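Local atomic coordinates of 1-deoxy-D-xylulose 5-phosphate reductoisomerase (Zymomonas mobilis, PDB entry 1R0K), a protein that catalyses the NADPH-dependent rearrangement and reduction of 1-deoxy-D-xylulose 5-phosphate to 2-C-methyl-D-erythritol 4-phosphate, a step of isoprenoid biosynthesis requiring a divalent metal cation. Residues A186-V191 and E303-L308; R195-P200 and M204-S209; I208-A213 and A335-K340. One frame throughout, in Å; residues are numbered along the deposited sequence.

Contact 1: residues A186-V191 and E303-L308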
loop_
_atom_site.group_PDB
_atom_site.type_symbol
_atom_site.label_atom_id
_atom_site.label_comp_id
_atom_site.label_asym_id
_atom_site.label_seq_id
_atom_site.Cartn_x
_atom_site.Cartn_y
_atom_site.Cartn_z
ATOM N N ALA B 186 3.538 -3.331 -37.112
ATOM C CA ALA B 186 3.106 -3.214 -38.497
ATOM C C ALA B 186 1.843 -2.371 -38.614
ATOM O O ALA B 186 1.745 -1.519 -39.493
ATOM C CB ALA B 186 2.873 -4.601 -39.100
ATOM N N GLU B 187 0.868 -2.596 -37.741
ATOM C CA GLU B 187 -0.341 -1.792 -37.834
ATOM C C GLU B 187 -0.049 -0.372 -37.363
ATOM O O GLU B 187 -0.493 0.595 -37.980
ATOM C CB GLU B 187 -1.486 -2.372 -36.999
ATOM C CG GLU B 187 -2.832 -1.740 -37.358
ATOM C CD GLU B 187 -3.960 -2.113 -36.415
ATOM O OE1 GLU B 187 -3.892 -3.190 -35.790
ATOM O OE2 GLU B 187 -4.928 -1.328 -36.316
ATOM N N MET B 188 0.706 -0.241 -36.278
ATOM C CA MET B 188 1.027 1.085 -35.759
ATOM C C MET B 188 1.638 1.970 -36.844
ATOM O O MET B 188 1.424 3.183 -36.861
ATOM C CB MET B 188 1.968 0.982 -34.552
ATOM C CG MET B 188 1.262 0.575 -33.261
ATOM S SD MET B 188 2.248 0.801 -31.753
ATOM C CE MET B 188 3.146 -0.730 -31.690
ATOM N N ALA B 189 2.386 1.360 -37.758
ATOM C CA ALA B 189 3.000 2.108 -38.843
ATOM C C ALA B 189 1.962 2.899 -39.640
ATOM O O ALA B 189 2.263 3.964 -40.167
ATOM C CB ALA B 189 3.746 1.160 -39.768
ATOM N N THR B 190 0.739 2.383 -39.711
ATOM C CA THR B 190 -0.331 3.026 -40.479
ATOM C C THR B 190 -1.248 3.949 -39.683
ATOM O O THR B 190 -2.123 4.593 -40.254
ATOM C CB THR B 190 -1.248 1.979 -41.140
ATOM O OG1 THR B 190 -2.125 1.418 -40.153
ATOM C CG2 THR B 190 -0.427 0.867 -41.755
ATOM N N VAL B 191 -1.062 4.014 -38.374
ATOM C CA VAL B 191 -1.923 4.855 -37.552
ATOM C C VAL B 191 -1.941 6.324 -37.985
ATOM O O VAL B 191 -0.893 6.945 -38.172
ATOM C CB VAL B 191 -1.519 4.749 -36.065
ATOM C CG1 VAL B 191 -2.282 5.774 -35.230
ATOM C CG2 VAL B 191 -1.818 3.343 -35.563
ATOM N N GLU B 303 10.036 -3.693 -27.592
ATOM C CA GLU B 303 10.210 -3.744 -29.038
ATOM C C GLU B 303 9.153 -2.900 -29.738
ATOM O O GLU B 303 9.460 -2.122 -30.636
ATOM C CB GLU B 303 10.118 -5.189 -29.531
ATOM C CG GLU B 303 11.376 -5.992 -29.296
ATOM C CD GLU B 303 12.560 -5.419 -30.053
ATOM O OE1 GLU B 303 12.468 -5.303 -31.294
ATOM O OE2 GLU B 303 13.579 -5.082 -29.411
ATOM N N ARG B 304 7.904 -3.050 -29.316
ATOM C CA ARG B 304 6.813 -2.301 -29.925
ATOM C C ARG B 304 6.720 -0.848 -29.457
ATOM O O ARG B 304 6.140 -0.007 -30.141
ATOM C CB ARG B 304 5.496 -3.040 -29.684
ATOM C CG ARG B 304 5.369 -4.303 -30.541
ATOM C CD ARG B 304 4.280 -5.241 -30.047
ATOM N NE ARG B 304 2.999 -4.567 -29.907
ATOM C CZ ARG B 304 2.337 -4.455 -28.762
ATOM N NH1 ARG B 304 2.835 -4.974 -27.648
ATOM N NH2 ARG B 304 1.173 -3.821 -28.733
ATOM N N PHE B 305 7.303 -0.549 -28.300
ATOM C CA PHE B 305 7.274 0.813 -27.782
ATOM C C PHE B 305 8.688 1.276 -27.425
ATOM O O PHE B 305 9.038 1.411 -26.254
ATOM C CB PHE B 305 6.331 0.887 -26.572
ATOM C CG PHE B 305 4.930 0.436 -26.885
ATOM C CD1 PHE B 305 4.547 -0.888 -26.685
ATOM C CD2 PHE B 305 4.016 1.319 -27.451
ATOM C CE1 PHE B 305 3.270 -1.330 -27.050
ATOM C CE2 PHE B 305 2.733 0.889 -27.823
ATOM C CZ PHE B 305 2.361 -0.441 -27.621
ATOM N N PRO B 306 9.521 1.535 -28.450
ATOM C CA PRO B 306 10.908 1.980 -28.267
ATOM C C PRO B 306 11.089 3.239 -27.423
ATOM O O PRO B 306 12.184 3.508 -26.926
ATOM C CB PRO B 306 11.416 2.146 -29.704
ATOM C CG PRO B 306 10.167 2.448 -30.487
ATOM C CD PRO B 306 9.166 1.496 -29.882
ATOM N N ALA B 307 10.020 4.011 -27.255
ATOM C CA ALA B 307 10.107 5.218 -26.441
ATOM C C ALA B 307 10.530 4.841 -25.022
ATOM O O ALA B 307 11.192 5.620 -24.335
ATOM C CB ALA B 307 8.757 5.942 -26.415
ATOM N N LEU B 308 10.143 3.645 -24.585
ATOM C CA LEU B 308 10.493 3.192 -23.244
ATOM C C LEU B 308 12.001 3.012 -23.146
ATOM O O LEU B 308 12.613 3.373 -22.140
ATOM C CB LEU B 308 9.772 1.877 -22.902
ATOM C CG LEU B 308 8.244 1.963 -22.784
ATOM C CD1 LEU B 308 7.680 0.598 -22.391
ATOM C CD2 LEU B 308 7.861 3.019 -21.743
#
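Met188 and Phe305 form a Met-aromatic contact that joins the short helix 185-188 to the turn leading into helix 307-317. SD of Met188 stands 4.8 Å from the centroid of the Phe305 ring, 44° off the ring normal, so the approach is oblique; the nearest ring atom to this sulfur is CE2 of Phe305, at 4.0 Å. With its CG set anti to the carbonyl carbon (chi1 -78°), the methionine reaches almost straight out from its helix, then bends at the last torsion.

That bend carries the terminal methyl to the backbone of Arg304, where CE of Met188 lies 3.4 Å from O of Arg304 and 3.9 Å from its CB. These are van der Waals contacts; no hydrogen bond crosses between the segments.

The polar interactions run within or beyond the pair. NH2 of Arg304 bonds to the backbone oxygens of Arg181 and Thr183, which fixes the guanidinium beside the methionine, while CE1 of Phe305 sits 3.5 Å above the guanidinium plane, offset toward its rim. Within 186-191, Met188 to Val191 form a type I turn, and O of Glu187 accepts from both N and OG1 of Thr190, the latter at 2.8 Å.

Contact 2: residues R195-P200 and M204-S209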
loop_
_atom_site.group_PDB
_atom_site.type_symbol
_atom_site.label_atom_id
_atom_site.label_comp_id
_atom_site.label_asym_id
_atom_site.label_seq_id
_atom_site.Cartn_x
_atom_site.Cartn_y
_atom_site.Cartn_z
ATOM N N ARG B 195 -6.976 8.945 -35.771
ATOM C CA ARG B 195 -7.281 7.778 -34.954
ATOM C C ARG B 195 -6.547 7.820 -33.621
ATOM O O ARG B 195 -7.127 7.528 -32.571
ATOM C CB ARG B 195 -6.905 6.490 -35.689
ATOM C CG ARG B 195 -7.751 5.303 -35.254
ATOM C CD ARG B 195 -6.963 4.182 -34.601
ATOM N NE ARG B 195 -6.237 3.363 -35.566
ATOM C CZ ARG B 195 -6.014 2.059 -35.416
ATOM N NH1 ARG B 195 -6.467 1.424 -34.348
ATOM N NH2 ARG B 195 -5.319 1.392 -36.328
ATOM N N ALA B 196 -5.271 8.197 -33.673
ATOM C CA ALA B 196 -4.418 8.252 -32.485
ATOM C C ALA B 196 -4.878 9.172 -31.359
ATOM O O ALA B 196 -4.630 8.895 -30.187
ATOM C CB ALA B 196 -3.001 8.624 -32.894
ATOM N N VAL B 197 -5.541 10.267 -31.700
ATOM C CA VAL B 197 -5.985 11.205 -30.675
ATOM C C VAL B 197 -7.331 10.851 -30.054
ATOM O O VAL B 197 -7.740 11.467 -29.069
ATOM C CB VAL B 197 -6.069 12.637 -31.232
ATOM C CG1 VAL B 197 -4.705 13.067 -31.751
ATOM C CG2 VAL B 197 -7.103 12.703 -32.342
ATOM N N GLN B 198 -8.021 9.870 -30.631
ATOM C CA GLN B 198 -9.320 9.454 -30.113
ATOM C C GLN B 198 -9.222 8.958 -28.677
ATOM O O GLN B 198 -8.331 8.182 -28.335
ATOM C CB GLN B 198 -9.923 8.354 -30.995
ATOM C CG GLN B 198 -10.356 8.829 -32.373
ATOM C CD GLN B 198 -11.469 9.861 -32.310
ATOM O OE1 GLN B 198 -11.878 10.294 -31.229
ATOM N NE2 GLN B 198 -11.966 10.264 -33.477
ATOM N N HIS B 199 -10.146 9.420 -27.842
ATOM C CA HIS B 199 -10.192 9.029 -26.439
ATOM C C HIS B 199 -11.648 9.062 -25.992
ATOM O O HIS B 199 -12.496 9.623 -26.681
ATOM C CB HIS B 199 -9.363 9.991 -25.578
ATOM C CG HIS B 199 -9.780 11.425 -25.699
ATOM N ND1 HIS B 199 -9.461 12.207 -26.788
ATOM C CD2 HIS B 199 -10.516 12.211 -24.875
ATOM C CE1 HIS B 199 -9.981 13.411 -26.632
ATOM N NE2 HIS B 199 -10.627 13.440 -25.480
ATOM N N PRO B 200 -11.961 8.453 -24.836
ATOM C CA PRO B 200 -13.338 8.434 -24.328
ATOM C C PRO B 200 -13.979 9.821 -24.279
ATOM O O PRO B 200 -13.855 10.540 -23.286
ATOM C CB PRO B 200 -13.180 7.818 -22.943
ATOM C CG PRO B 200 -12.061 6.856 -23.150
ATOM C CD PRO B 200 -11.073 7.666 -23.963
ATOM N N MET B 204 -9.251 15.955 -23.539
ATOM C CA MET B 204 -7.809 15.689 -23.486
ATOM C C MET B 204 -6.966 16.188 -24.663
ATOM O O MET B 204 -7.302 15.966 -25.827
ATOM C CB MET B 204 -7.573 14.187 -23.303
ATOM C CG MET B 204 -6.110 13.801 -23.161
ATOM S SD MET B 204 -5.872 12.016 -23.050
ATOM C CE MET B 204 -5.805 11.792 -21.266
ATOM N N GLY B 205 -5.853 16.843 -24.345
ATOM C CA GLY B 205 -4.970 17.366 -25.375
ATOM C C GLY B 205 -4.444 16.311 -26.332
ATOM O O GLY B 205 -4.203 15.166 -25.942
ATOM N N ALA B 206 -4.266 16.700 -27.593
ATOM C CA ALA B 206 -3.770 15.790 -28.619
ATOM C C ALA B 206 -2.383 15.261 -28.272
ATOM O O ALA B 206 -2.105 14.077 -28.455
ATOM C CB ALA B 206 -3.743 16.495 -29.974
ATOM N N LYS B 207 -1.511 16.136 -27.776
ATOM C CA LYS B 207 -0.156 15.734 -27.400
ATOM C C LYS B 207 -0.218 14.631 -26.354
ATOM O O LYS B 207 0.449 13.599 -26.473
ATOM C CB LYS B 207 0.617 16.933 -26.840
ATOM C CG LYS B 207 1.933 16.597 -26.123
ATOM C CD LYS B 207 2.960 15.959 -27.045
ATOM C CE LYS B 207 4.384 16.225 -26.564
ATOM N NZ LYS B 207 4.665 15.761 -25.175
ATOM N N ILE B 208 -1.024 14.860 -25.324
ATOM C CA ILE B 208 -1.186 13.889 -24.250
ATOM C C ILE B 208 -1.631 12.552 -24.840
ATOM O O ILE B 208 -1.139 11.494 -24.447
ATOM C CB ILE B 208 -2.242 14.370 -23.220
ATOM C CG1 ILE B 208 -1.813 15.716 -22.627
ATOM C CG2 ILE B 208 -2.401 13.345 -22.104
ATOM C CD1 ILE B 208 -2.803 16.294 -21.632
ATOM N N SER B 209 -2.559 12.602 -25.788
ATOM C CA SER B 209 -3.049 11.379 -26.417
ATOM C C SER B 209 -1.945 10.643 -27.170
ATOM O O SER B 209 -1.819 9.423 -27.060
ATOM C CB SER B 209 -4.195 11.697 -27.378
ATOM O OG SER B 209 -5.317 12.202 -26.673
HETATM O O HOH W 1 -7.079 14.124 -28.077
#
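This is a partly buried contact between two pieces of chain close in sequence, pairing the loop after helix 193-196 with the start of helix 206-214 through His199 on Met204 and Val197 on Ala206 and Ser209. The His199 ring carries one part of it: CB of Met204 lies 4.0 Å from the ring centroid and 18° off the normal, a CH-pi contact over one face, and SD of Met204 stands farther off above the ring.

The ring is held from turning about CB-CG, because ND1 of His199 donates to O of Val197, which lies in the ring plane, at 3.0 Å with an N-H...O angle of 174°. Its CG occupies the cramped position between backbone N and carbonyl carbon (chi1 57°), folding the ring back toward that oxygen; NE2 pairs with the backbone N of Ser203. Replacing His199 by alanine is likely to leave O of Val197 without its ring N-H donor and CB of Met204 without the ring face it packs on. His199 is predicted to bind the substrate and Gly205, the N-cap of helix 206-214, to bind NADPH, so the contact probably borders the active site.

A water links the two segments, donating to O of Val197 and O of Met204, both at 2.9 Å, and bonding to OG of Ser209. Elsewhere in the contact, CG1 of Val197 meets CB of Ala206 at 4.0 Å, and CB of Ser209 lies 3.8 Å from CA of Val197.

Contact 3: residues I208-A213 and A335-K340; sequences ISIDSA and AFLDKK
The Phe336 ring meets Ile210 at its edge: CD1 of Ile210 lies near the ring plane, 3.7 Å from CE2 and 4.0 Å from CD2 of Phe336, while neither face takes an atom of 208-213. Phe336 has its CG anti to the backbone N (chi1 171°), which extends the ring from helix 321-337 toward the facing helix. Outside the pair, Pro193 and Ala196 of helix 193-196 and Ile346 of helix 345-356 also touch this side chain.

Leu337, the next residue along, supplies the second contact. Its CD2 comes within 3.9 Å of CG1 and 4.0 Å of CD1 of Ile210, the two side chains sliding past each other in opposite directions. One isoleucine thus touches two successive residues, with its CD1 shared between an aromatic edge and a leucine methyl.

The arrangement is helix-to-helix apolar packing, joining helix 206-214 to the last turn of helix 321-337, which closes in a Schellman motif: Lys339 has positive phi, N of Lys340 bonds to O of Ala335 at 2.9 Å and N of Lys339 to O of Phe336 at 2.8 Å. No hydrogen bond passes directly between the two segments. On another side of helix 206-214, Asp211 forms a salt bridge with Lys207 and accepts from ND2 of Asn329, tying this helix to an earlier part of helix 321-337. Ser212, one residue farther on, is predicted to bind the substrate.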
loop_
_atom_site.group_PDB
_atom_site.type_symbol
_atom_site.label_atom_id
_atom_site.label_comp_id
_atom_site.label_asym_id
_atom_site.label_seq_id
_atom_site.Cartn_x
_atom_site.Cartn_y
_atom_site.Cartn_z
ATOM N N ILE B 208 -1.024 14.860 -25.324
ATOM C CA ILE B 208 -1.186 13.889 -24.250
ATOM C C ILE B 208 -1.631 12.552 -24.840
ATOM O O ILE B 208 -1.139 11.494 -24.447
ATOM C CB ILE B 208 -2.242 14.370 -23.220
ATOM C CG1 ILE B 208 -1.813 15.716 -22.627
ATOM C CG2 ILE B 208 -2.401 13.345 -22.104
ATOM C CD1 ILE B 208 -2.803 16.294 -21.632
ATOM N N SER B 209 -2.559 12.602 -25.788
ATOM C CA SER B 209 -3.049 11.379 -26.417
ATOM C C SER B 209 -1.945 10.643 -27.170
ATOM O O SER B 209 -1.819 9.423 -27.060
ATOM C CB SER B 209 -4.195 11.697 -27.378
ATOM O OG SER B 209 -5.317 12.202 -26.673
ATOM N N ILE B 210 -1.142 11.378 -27.936
ATOM C CA ILE B 210 -0.072 10.745 -28.700
ATOM C C ILE B 210 0.983 10.118 -27.788
ATOM O O ILE B 210 1.426 8.991 -28.029
ATOM C CB ILE B 210 0.600 11.750 -29.669
ATOM C CG1 ILE B 210 -0.456 12.355 -30.598
ATOM C CG2 ILE B 210 1.670 11.049 -30.490
ATOM C CD1 ILE B 210 -1.256 11.330 -31.390
ATOM N N ASP B 211 1.375 10.837 -26.738
ATOM C CA ASP B 211 2.370 10.329 -25.801
ATOM C C ASP B 211 1.882 9.043 -25.137
ATOM O O ASP B 211 2.677 8.161 -24.795
ATOM C CB ASP B 211 2.695 11.375 -24.728
ATOM C CG ASP B 211 3.551 12.510 -25.260
ATOM O OD1 ASP B 211 4.182 12.341 -26.329
ATOM O OD2 ASP B 211 3.605 13.569 -24.598
ATOM N N SER B 212 0.573 8.949 -24.950
ATOM C CA SER B 212 -0.019 7.760 -24.355
ATOM C C SER B 212 0.072 6.615 -25.373
ATOM O O SER B 212 0.396 5.483 -25.029
ATOM C CB SER B 212 -1.482 8.032 -24.000
ATOM O OG SER B 212 -2.151 6.844 -23.613
ATOM N N ALA B 213 -0.195 6.937 -26.632
ATOM C CA ALA B 213 -0.167 5.954 -27.708
ATOM C C ALA B 213 1.228 5.388 -27.960
ATOM O O ALA B 213 1.379 4.203 -28.238
ATOM C CB ALA B 213 -0.723 6.577 -28.988
ATOM N N ALA B 335 4.720 17.132 -35.555
ATOM C CA ALA B 335 4.921 16.786 -36.961
ATOM C C ALA B 335 3.948 15.682 -37.358
ATOM O O ALA B 335 3.351 15.726 -38.432
ATOM C CB ALA B 335 6.354 16.326 -37.190
ATOM N N PHE B 336 3.796 14.687 -36.488
ATOM C CA PHE B 336 2.876 13.592 -36.757
ATOM C C PHE B 336 1.462 14.141 -36.897
ATOM O O PHE B 336 0.772 13.850 -37.869
ATOM C CB PHE B 336 2.913 12.557 -35.625
ATOM C CG PHE B 336 1.834 11.511 -35.730
ATOM C CD1 PHE B 336 1.751 10.683 -36.852
ATOM C CD2 PHE B 336 0.889 11.369 -34.722
ATOM C CE1 PHE B 336 0.737 9.730 -36.968
ATOM C CE2 PHE B 336 -0.130 10.418 -34.824
ATOM C CZ PHE B 336 -0.206 9.598 -35.951
ATOM N N LEU B 337 1.036 14.935 -35.918
ATOM C CA LEU B 337 -0.296 15.526 -35.940
ATOM C C LEU B 337 -0.506 16.387 -37.184
ATOM O O LEU B 337 -1.618 16.467 -37.712
ATOM C CB LEU B 337 -0.519 16.370 -34.684
ATOM C CG LEU B 337 -0.637 15.565 -33.387
ATOM C CD1 LEU B 337 -0.702 16.516 -32.208
ATOM C CD2 LEU B 337 -1.876 14.677 -33.431
ATOM N N ASP B 338 0.567 17.021 -37.652
ATOM C CA ASP B 338 0.504 17.873 -38.841
ATOM C C ASP B 338 0.633 17.026 -40.111
ATOM O O ASP B 338 0.656 17.552 -41.223
ATOM C CB ASP B 338 1.628 18.914 -38.809
ATOM C CG ASP B 338 1.443 20.004 -39.846
ATOM O OD1 ASP B 338 2.460 20.553 -40.321
ATOM O OD2 ASP B 338 0.281 20.320 -40.183
ATOM N N LYS B 339 0.739 15.713 -39.925
ATOM C CA LYS B 339 0.847 14.759 -41.024
ATOM C C LYS B 339 2.102 14.889 -41.879
ATOM O O LYS B 339 2.048 14.759 -43.104
ATOM C CB LYS B 339 -0.400 14.849 -41.909
ATOM C CG LYS B 339 -1.686 14.601 -41.142
ATOM C CD LYS B 339 -2.896 14.617 -42.048
ATOM C CE LYS B 339 -4.161 14.291 -41.269
ATOM N NZ LYS B 339 -5.338 14.234 -42.170
ATOM N N LYS B 340 3.238 15.132 -41.231
ATOM C CA LYS B 340 4.501 15.261 -41.946
ATOM C C LYS B 340 5.329 13.986 -41.818
ATOM O O LYS B 340 6.257 13.760 -42.595
ATOM C CB LYS B 340 5.300 16.457 -41.416
ATOM C CG LYS B 340 4.756 17.813 -41.850
ATOM C CD LYS B 340 5.723 18.933 -41.476
ATOM C CE LYS B 340 5.270 20.274 -42.032
ATOM N NZ LYS B 340 6.268 21.344 -41.750
#

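In the fold
Contacts 2 and 3 share Ile208 and Ser209 of helix 206-214, and their centres are 8 Å apart. They merge into one apolar cluster: CB of Ala196 lies 3.6 Å from CD1 of Ile210, and CG1 of Val197 lies 3.7 Å from CD2 of Leu337. Contact 1 adjoins both, its centre about 16 Å from that of contact 2 and 13 Å from that of contact 3. OE2 of Glu187 makes a 2.7 Å salt bridge with NH2 of Arg195, and CE2 of Phe305 is 3.6 Å from O of Ala213. Predicted substrate residues lie nearby, with the side chains of Asn217 and Lys218 each about 8 Å from that of Phe305.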